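Local coordinates for protein aminotransferase TlmJ (Streptoalloteichus hindustanus, PDB 5UID) that probably transfers amino groups with the help of pyridoxal 5'-phosphate, as a member of the DegT/DnrJ/EryC1 family of aminotransferases, at residues Pro113-Val118 with Pro138-Ala143; Val129-Tyr134 with Leu155-Ala160. All coordinates share one frame; numbering follows the deposited sequence.

Contact 1 (Pro113-Val118 with Pro138-Ala143); sequences PTADHV and PGDLVA
The carboxylate of Asp140 reaches across to the first turn of helix 115-119, where OD2 accepts the backbone N-H of Ala115 at 2.8 Å. The bond is fairly straight (161° at the hydrogen) and meets OD2 on its anti side, somewhat out of the carboxylate plane. Asp140 is the N-cap residue of helix 141-151, yet its side chain, with CG swung away from the backbone N (chi1 -150°), serves the start of the other helix. That helix has its own capping box: Thr114 OG1 accepts from His117 N at 3.1 Å, and Thr114 N gives a weak bond to ND1 of the His117 ring. Replacing Asp140 by an alanine would probably leave the Ala115 N-H without this acceptor, the link between the helix starts then resting on a water and a small methyl contact. The water donates to Pro113 O and accepts from Asp140 N. Apolar contact is slight, the methyl CB of Ala115 meeting CB of Ala143 at 3.8 Å. The two helix N-termini thus meet near the surface, while inward Pro113 and Val118 rest on Pro83 and Val81 of strand 79-83, and Leu141 packs on Leu175.

Contact 2 (Val129-Tyr134 with Leu155-Ala160); sequences VVVLHY and LVEDSA
Val129-Leu132 and Leu155-Asp158 are neighbouring parallel strands of a beta-alpha-beta crossover through helix 141-151, in the large mixed sheet of the PLP-dependent aminotransferase fold. The valine end is close-packed. Val156 N bonds to Val129 O at 2.7 Å, nearly straight, and Val131 N to Val156 O at 3.1 Å. On one face Val130 and Val156 lie side by side, CG2 of the first against CB of the second, under Met69 of helix 61-72. On the other, Leu155 turns CD1 inward over Val129 O and against Val129 CG1 at 3.8 Å, with helix 141-151 beyond. Past Asp158 N, which bonds to Val131 O, the strands part and a water bridges them, accepting from His133 N and donating to Asp158 O at 2.6 Å. Asp158 OD1 takes Ala160 N in an Asx turn, and OD2 lies close to N1 of the pyridoxal-modified lysine at position 187, consistent with the aspartate that faces the pyridine nitrogen in this fold. Glu157, extended beyond CG, is gripped at OE1 by Gly176 N, while OE2 accepts from Gly173 N as well. His133 NE2 donates to the anti lone pair of that same OE2 at 2.8 Å, nearly in the ring plane, with the imidazole and carboxylate planes 73° apart.

The contacts lie about 11 Å apart, centre to centre, and their segments alternate along the chain: helix 115-119 leads into strand 126-132, which leads through helix 141-151 to strand 155-158. Contact 1 lies against the face of the sheet that carries Val129 and Val131: Pro113 CG touches Val131 CG2 at 3.8 Å, and Val118 CG1 meets Val129 CG1 at the same distance. Leu141 also joins them, its CD2 lying 3.2 Å from Glu157 OE2 and 3.7 Å from His133 NE2, so an apolar branch covers the His-carboxylate pair. Of the two, contact 2 comes near the pyridoxal-modified lysine at position 187, at Asp158 OD2; contact 1 lies nearer the surface.

Contact 1 (Pro113-Val118 with Pro138-Ala143)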
ATOM      1  N   PRO A 113      14.525  21.826  11.766  1.00 29.68           N
ATOM      2  CA  PRO A 113      15.925  21.850  12.186  1.00 28.01           C
ATOM      3  C   PRO A 113      16.750  22.788  11.322  1.00 34.01           C
ATOM      4  O   PRO A 113      16.484  22.977  10.132  1.00 31.79           O
ATOM      5  CB  PRO A 113      16.369  20.396  11.996  1.00 26.94           C
ATOM      6  CG  PRO A 113      15.537  19.925  10.851  1.00 28.30           C
ATOM      7  CD  PRO A 113      14.202  20.616  10.990  1.00 25.48           C
ATOM      8  N   THR A 114      17.755  23.390  11.946  1.00 33.95           N
ATOM      9  CA  THR A 114      18.744  24.163  11.214  1.00 35.44           C
ATOM     10  C   THR A 114      19.848  23.238  10.711  1.00 33.02           C
ATOM     11  O   THR A 114      19.933  22.067  11.086  1.00 38.41           O
ATOM     12  CB  THR A 114      19.339  25.267  12.091  1.00 34.55           C
ATOM     13  OG1 THR A 114      20.154  24.679  13.111  1.00 36.26           O
ATOM     14  CG2 THR A 114      18.238  26.087  12.740  1.00 30.73           C
ATOM     15  N   ALA A 115      20.704  23.781   9.843  1.00 33.90           N
ATOM     16  CA  ALA A 115      21.878  23.030   9.414  1.00 31.06           C
ATOM     17  C   ALA A 115      22.802  22.732  10.588  1.00 43.00           C
ATOM     18  O   ALA A 115      23.469  21.691  10.604  1.00 43.24           O
ATOM     19  CB  ALA A 115      22.629  23.797   8.326  1.00 39.30           C
ATOM     20  N   ASP A 116      22.848  23.626  11.580  1.00 33.45           N
ATOM     21  CA  ASP A 116      23.671  23.385  12.761  1.00 39.52           C
ATOM     22  C   ASP A 116      23.121  22.240  13.602  1.00 41.42           C
ATOM     23  O   ASP A 116      23.890  21.468  14.186  1.00 41.34           O
ATOM     24  CB  ASP A 116      23.775  24.662  13.598  1.00 39.64           C
ATOM     25  CG  ASP A 116      24.662  25.711  12.958  1.00 47.01           C
ATOM     26  OD1 ASP A 116      25.592  25.328  12.217  1.00 51.56           O
ATOM     27  OD2 ASP A 116      24.434  26.916  13.193  1.00 51.15           O
ATOM     28  N   HIS A 117      21.793  22.114  13.675  1.00 37.93           N
ATOM     29  CA  HIS A 117      21.192  21.005  14.411  1.00 39.52           C
ATOM     30  C   HIS A 117      21.529  19.666  13.769  1.00 38.86           C
ATOM     31  O   HIS A 117      21.843  18.695  14.469  1.00 32.56           O
ATOM     32  CB  HIS A 117      19.676  21.192  14.497  1.00 28.27           C
ATOM     33  CG  HIS A 117      19.253  22.243  15.475  1.00 35.23           C
ATOM     34  ND1 HIS A 117      18.124  23.014  15.301  1.00 35.55           N
ATOM     35  CD2 HIS A 117      19.808  22.647  16.642  1.00 35.61           C
ATOM     36  CE1 HIS A 117      18.004  23.851  16.317  1.00 32.37           C
ATOM     37  NE2 HIS A 117      19.011  23.647  17.147  1.00 33.01           N
ATOM     38  N   VAL A 118      21.464  19.592  12.438  1.00 40.76           N
ATOM     39  CA  VAL A 118      21.809  18.355  11.746  1.00 35.74           C
ATOM     40  C   VAL A 118      23.293  18.051  11.908  1.00 34.22           C
ATOM     41  O   VAL A 118      23.680  16.906  12.171  1.00 32.73           O
ATOM     42  CB  VAL A 118      21.407  18.444  10.261  1.00 29.09           C
ATOM     43  CG1 VAL A 118      21.716  17.134   9.545  1.00 28.16           C
ATOM     44  CG2 VAL A 118      19.935  18.795  10.130  1.00 30.15           C
ATOM     45  N   PRO A 138       9.743  25.596   3.965  1.00 31.94           N
ATOM     46  CA  PRO A 138      10.954  24.827   3.640  1.00 31.03           C
ATOM     47  C   PRO A 138      12.014  24.874   4.724  1.00 34.20           C
ATOM     48  O   PRO A 138      12.772  23.907   4.877  1.00 34.73           O
ATOM     49  CB  PRO A 138      11.443  25.479   2.342  1.00 28.60           C
ATOM     50  CG  PRO A 138      10.225  26.123   1.756  1.00 30.24           C
ATOM     51  CD  PRO A 138       9.422  26.594   2.930  1.00 26.59           C
ATOM     52  N   GLY A 139      12.100  25.965   5.480  1.00 29.67           N
ATOM     53  CA  GLY A 139      13.063  26.033   6.564  1.00 31.75           C
ATOM     54  C   GLY A 139      14.482  26.255   6.063  1.00 32.68           C
ATOM     55  O   GLY A 139      14.720  26.944   5.070  1.00 30.33           O
ATOM     56  N   ASP A 140      15.434  25.651   6.769  1.00 35.04           N
ATOM     57  CA  ASP A 140      16.853  25.745   6.427  1.00 33.39           C
ATOM     58  C   ASP A 140      17.264  24.708   5.389  1.00 38.27           C
ATOM     59  O   ASP A 140      18.383  24.188   5.428  1.00 28.73           O
ATOM     60  CB  ASP A 140      17.693  25.605   7.693  1.00 34.34           C
ATOM     61  CG  ASP A 140      18.995  26.376   7.616  1.00 40.05           C
ATOM     62  OD1 ASP A 140      19.104  27.267   6.748  1.00 38.68           O
ATOM     63  OD2 ASP A 140      19.907  26.091   8.420  1.00 43.17           O
ATOM     64  N   LEU A 141      16.369  24.405   4.443  1.00 37.25           N
ATOM     65  CA  LEU A 141      16.586  23.293   3.521  1.00 33.41           C
ATOM     66  C   LEU A 141      17.850  23.479   2.688  1.00 34.58           C
ATOM     67  O   LEU A 141      18.586  22.514   2.449  1.00 31.75           O
ATOM     68  CB  LEU A 141      15.369  23.130   2.610  1.00 33.99           C
ATOM     69  CG  LEU A 141      15.487  22.079   1.503  1.00 34.41           C
ATOM     70  CD1 LEU A 141      15.717  20.691   2.086  1.00 32.61           C
ATOM     71  CD2 LEU A 141      14.250  22.096   0.620  1.00 33.89           C
ATOM     72  N   VAL A 142      18.119  24.706   2.235  1.00 28.71           N
ATOM     73  CA  VAL A 142      19.259  24.934   1.347  1.00 31.22           C
ATOM     74  C   VAL A 142      20.571  24.677   2.080  1.00 34.54           C
ATOM     75  O   VAL A 142      21.460  23.987   1.569  1.00 38.52           O
ATOM     76  CB  VAL A 142      19.210  26.355   0.757  1.00 31.33           C
ATOM     77  CG1 VAL A 142      20.498  26.661   0.001  1.00 33.23           C
ATOM     78  CG2 VAL A 142      18.008  26.503  -0.158  1.00 30.66           C
ATOM     79  N   ALA A 143      20.714  25.229   3.287  1.00 33.99           N
ATOM     80  CA  ALA A 143      21.937  25.005   4.053  1.00 36.35           C
ATOM     81  C   ALA A 143      22.068  23.545   4.471  1.00 39.11           C
ATOM     82  O   ALA A 143      23.179  23.003   4.507  1.00 39.53           O
ATOM     83  CB  ALA A 143      21.970  25.922   5.274  1.00 34.24           C
TER
HETATM   84  O   HOH W   1      14.722  23.253   8.234  1.00 32.29           O

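Contact 2 (Val129-Tyr134 with Leu155-Ala160)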
ATOM      1  N   VAL A 129      20.419  11.552   5.763  1.00 32.54           N
ATOM      2  CA  VAL A 129      19.726  12.568   6.543  1.00 30.58           C
ATOM      3  C   VAL A 129      18.316  12.697   5.984  1.00 35.47           C
ATOM      4  O   VAL A 129      18.135  12.801   4.766  1.00 38.15           O
ATOM      5  CB  VAL A 129      20.455  13.924   6.503  1.00 30.59           C
ATOM      6  CG1 VAL A 129      19.627  14.997   7.198  1.00 32.09           C
ATOM      7  CG2 VAL A 129      21.827  13.811   7.151  1.00 34.17           C
ATOM      8  N   VAL A 130      17.322  12.669   6.868  1.00 30.74           N
ATOM      9  CA  VAL A 130      15.923  12.827   6.489  1.00 30.82           C
ATOM     10  C   VAL A 130      15.401  14.097   7.140  1.00 32.00           C
ATOM     11  O   VAL A 130      15.589  14.305   8.344  1.00 36.68           O
ATOM     12  CB  VAL A 130      15.073  11.611   6.903  1.00 30.30           C
ATOM     13  CG1 VAL A 130      13.626  11.798   6.459  1.00 30.48           C
ATOM     14  CG2 VAL A 130      15.651  10.337   6.316  1.00 30.46           C
ATOM     15  N   VAL A 131      14.758  14.946   6.345  1.00 25.44           N
ATOM     16  CA  VAL A 131      14.186  16.190   6.838  1.00 24.98           C
ATOM     17  C   VAL A 131      12.809  16.367   6.210  1.00 27.71           C
ATOM     18  O   VAL A 131      12.528  15.847   5.127  1.00 26.32           O
ATOM     19  CB  VAL A 131      15.108  17.395   6.532  1.00 37.89           C
ATOM     20  CG1 VAL A 131      15.032  17.779   5.060  1.00 34.55           C
ATOM     21  CG2 VAL A 131      14.771  18.574   7.424  1.00 49.74           C
ATOM     22  N   LEU A 132      11.938  17.078   6.915  1.00 25.28           N
ATOM     23  CA  LEU A 132      10.660  17.508   6.370  1.00 25.43           C
ATOM     24  C   LEU A 132      10.627  19.032   6.317  1.00 25.75           C
ATOM     25  O   LEU A 132      11.585  19.712   6.694  1.00 27.12           O
ATOM     26  CB  LEU A 132       9.487  16.942   7.181  1.00 25.32           C
ATOM     27  CG  LEU A 132       9.419  17.087   8.704  1.00 31.51           C
ATOM     28  CD1 LEU A 132       8.963  18.477   9.138  1.00 25.60           C
ATOM     29  CD2 LEU A 132       8.495  16.018   9.277  1.00 32.08           C
ATOM     30  N   HIS A 133       9.512  19.565   5.832  1.00 29.47           N
ATOM     31  CA  HIS A 133       9.315  21.003   5.669  1.00 28.75           C
ATOM     32  C   HIS A 133       8.092  21.373   6.501  1.00 27.12           C
ATOM     33  O   HIS A 133       6.975  21.413   5.981  1.00 23.09           O
ATOM     34  CB  HIS A 133       9.137  21.368   4.195  1.00 29.89           C
ATOM     35  CG  HIS A 133      10.042  20.612   3.272  1.00 30.33           C
ATOM     36  ND1 HIS A 133       9.651  19.458   2.628  1.00 30.24           N
ATOM     37  CD2 HIS A 133      11.321  20.843   2.891  1.00 28.91           C
ATOM     38  CE1 HIS A 133      10.649  19.011   1.886  1.00 31.68           C
ATOM     39  NE2 HIS A 133      11.674  19.833   2.028  1.00 30.84           N
ATOM     40  N   TYR A 134       8.313  21.653   7.787  1.00 25.86           N
ATOM     41  CA  TYR A 134       7.213  21.699   8.745  1.00 28.89           C
ATOM     42  C   TYR A 134       6.144  22.693   8.317  1.00 29.88           C
ATOM     43  O   TYR A 134       6.429  23.875   8.093  1.00 28.24           O
ATOM     44  CB  TYR A 134       7.722  22.048  10.141  1.00 24.92           C
ATOM     45  CG  TYR A 134       6.627  21.922  11.177  1.00 24.58           C
ATOM     46  CD1 TYR A 134       6.365  20.706  11.792  1.00 22.62           C
ATOM     47  CD2 TYR A 134       5.829  23.011  11.510  1.00 27.34           C
ATOM     48  CE1 TYR A 134       5.352  20.583  12.727  1.00 23.17           C
ATOM     49  CE2 TYR A 134       4.816  22.897  12.442  1.00 27.88           C
ATOM     50  CZ  TYR A 134       4.582  21.680  13.046  1.00 24.05           C
ATOM     51  OH  TYR A 134       3.574  21.565  13.975  1.00 27.40           O
ATOM     52  N   LEU A 155      20.724  13.020   1.195  1.00 35.65           N
ATOM     53  CA  LEU A 155      19.651  13.755   1.851  1.00 33.79           C
ATOM     54  C   LEU A 155      18.312  13.293   1.293  1.00 38.82           C
ATOM     55  O   LEU A 155      18.092  13.341   0.077  1.00 36.17           O
ATOM     56  CB  LEU A 155      19.819  15.260   1.655  1.00 33.19           C
ATOM     57  CG  LEU A 155      18.673  16.110   2.200  1.00 30.80           C
ATOM     58  CD1 LEU A 155      18.552  15.938   3.705  1.00 25.50           C
ATOM     59  CD2 LEU A 155      18.869  17.575   1.834  1.00 35.67           C
ATOM     60  N   VAL A 156      17.422  12.855   2.180  1.00 32.54           N
ATOM     61  CA  VAL A 156      16.074  12.438   1.819  1.00 26.00           C
ATOM     62  C   VAL A 156      15.100  13.484   2.341  1.00 27.68           C
ATOM     63  O   VAL A 156      15.141  13.847   3.522  1.00 24.26           O
ATOM     64  CB  VAL A 156      15.741  11.046   2.384  1.00 29.76           C
ATOM     65  CG1 VAL A 156      14.328  10.639   1.991  1.00 25.62           C
ATOM     66  CG2 VAL A 156      16.751  10.018   1.891  1.00 28.52           C
ATOM     67  N   GLU A 157      14.229  13.969   1.463  1.00 26.16           N
ATOM     68  CA  GLU A 157      13.248  14.990   1.811  1.00 30.91           C
ATOM     69  C   GLU A 157      11.874  14.344   1.944  1.00 31.01           C
ATOM     70  O   GLU A 157      11.279  13.925   0.946  1.00 26.46           O
ATOM     71  CB  GLU A 157      13.216  16.096   0.761  1.00 26.16           C
ATOM     72  CG  GLU A 157      14.330  17.115   0.879  1.00 30.14           C
ATOM     73  CD  GLU A 157      14.222  18.181  -0.187  1.00 31.68           C
ATOM     74  OE1 GLU A 157      14.931  18.073  -1.211  1.00 30.32           O
ATOM     75  OE2 GLU A 157      13.402  19.108  -0.015  1.00 29.95           O
ATOM     76  N   ASP A 158      11.375  14.265   3.173  1.00 27.64           N
ATOM     77  CA  ASP A 158       9.973  13.924   3.401  1.00 32.91           C
ATOM     78  C   ASP A 158       9.174  15.188   3.108  1.00 27.09           C
ATOM     79  O   ASP A 158       8.999  16.056   3.964  1.00 27.91           O
ATOM     80  CB  ASP A 158       9.752  13.413   4.822  1.00 26.76           C
ATOM     81  CG  ASP A 158       8.323  12.937   5.062  1.00 28.73           C
ATOM     82  OD1 ASP A 158       7.455  13.165   4.193  1.00 27.35           O
ATOM     83  OD2 ASP A 158       8.067  12.328   6.126  1.00 25.51           O
ATOM     84  N   SER A 159       8.690  15.295   1.871  1.00 20.61           N
ATOM     85  CA  SER A 159       7.985  16.477   1.395  1.00 23.09           C
ATOM     86  C   SER A 159       6.469  16.371   1.550  1.00 25.87           C
ATOM     87  O   SER A 159       5.733  17.058   0.830  1.00 29.71           O
ATOM     88  CB  SER A 159       8.345  16.738  -0.068  1.00 25.21           C
ATOM     89  OG  SER A 159       9.749  16.677  -0.251  1.00 30.78           O
ATOM     90  N   ALA A 160       5.985  15.543   2.479  1.00 25.36           N
ATOM     91  CA  ALA A 160       4.543  15.362   2.620  1.00 26.86           C
ATOM     92  C   ALA A 160       3.847  16.645   3.063  1.00 29.92           C
ATOM     93  O   ALA A 160       2.663  16.838   2.767  1.00 32.08           O
ATOM     94  CB  ALA A 160       4.249  14.228   3.601  1.00 23.46           C
TER
HETATM   95  O   HOH W   2       7.425  18.154   4.271  1.00 21.91           O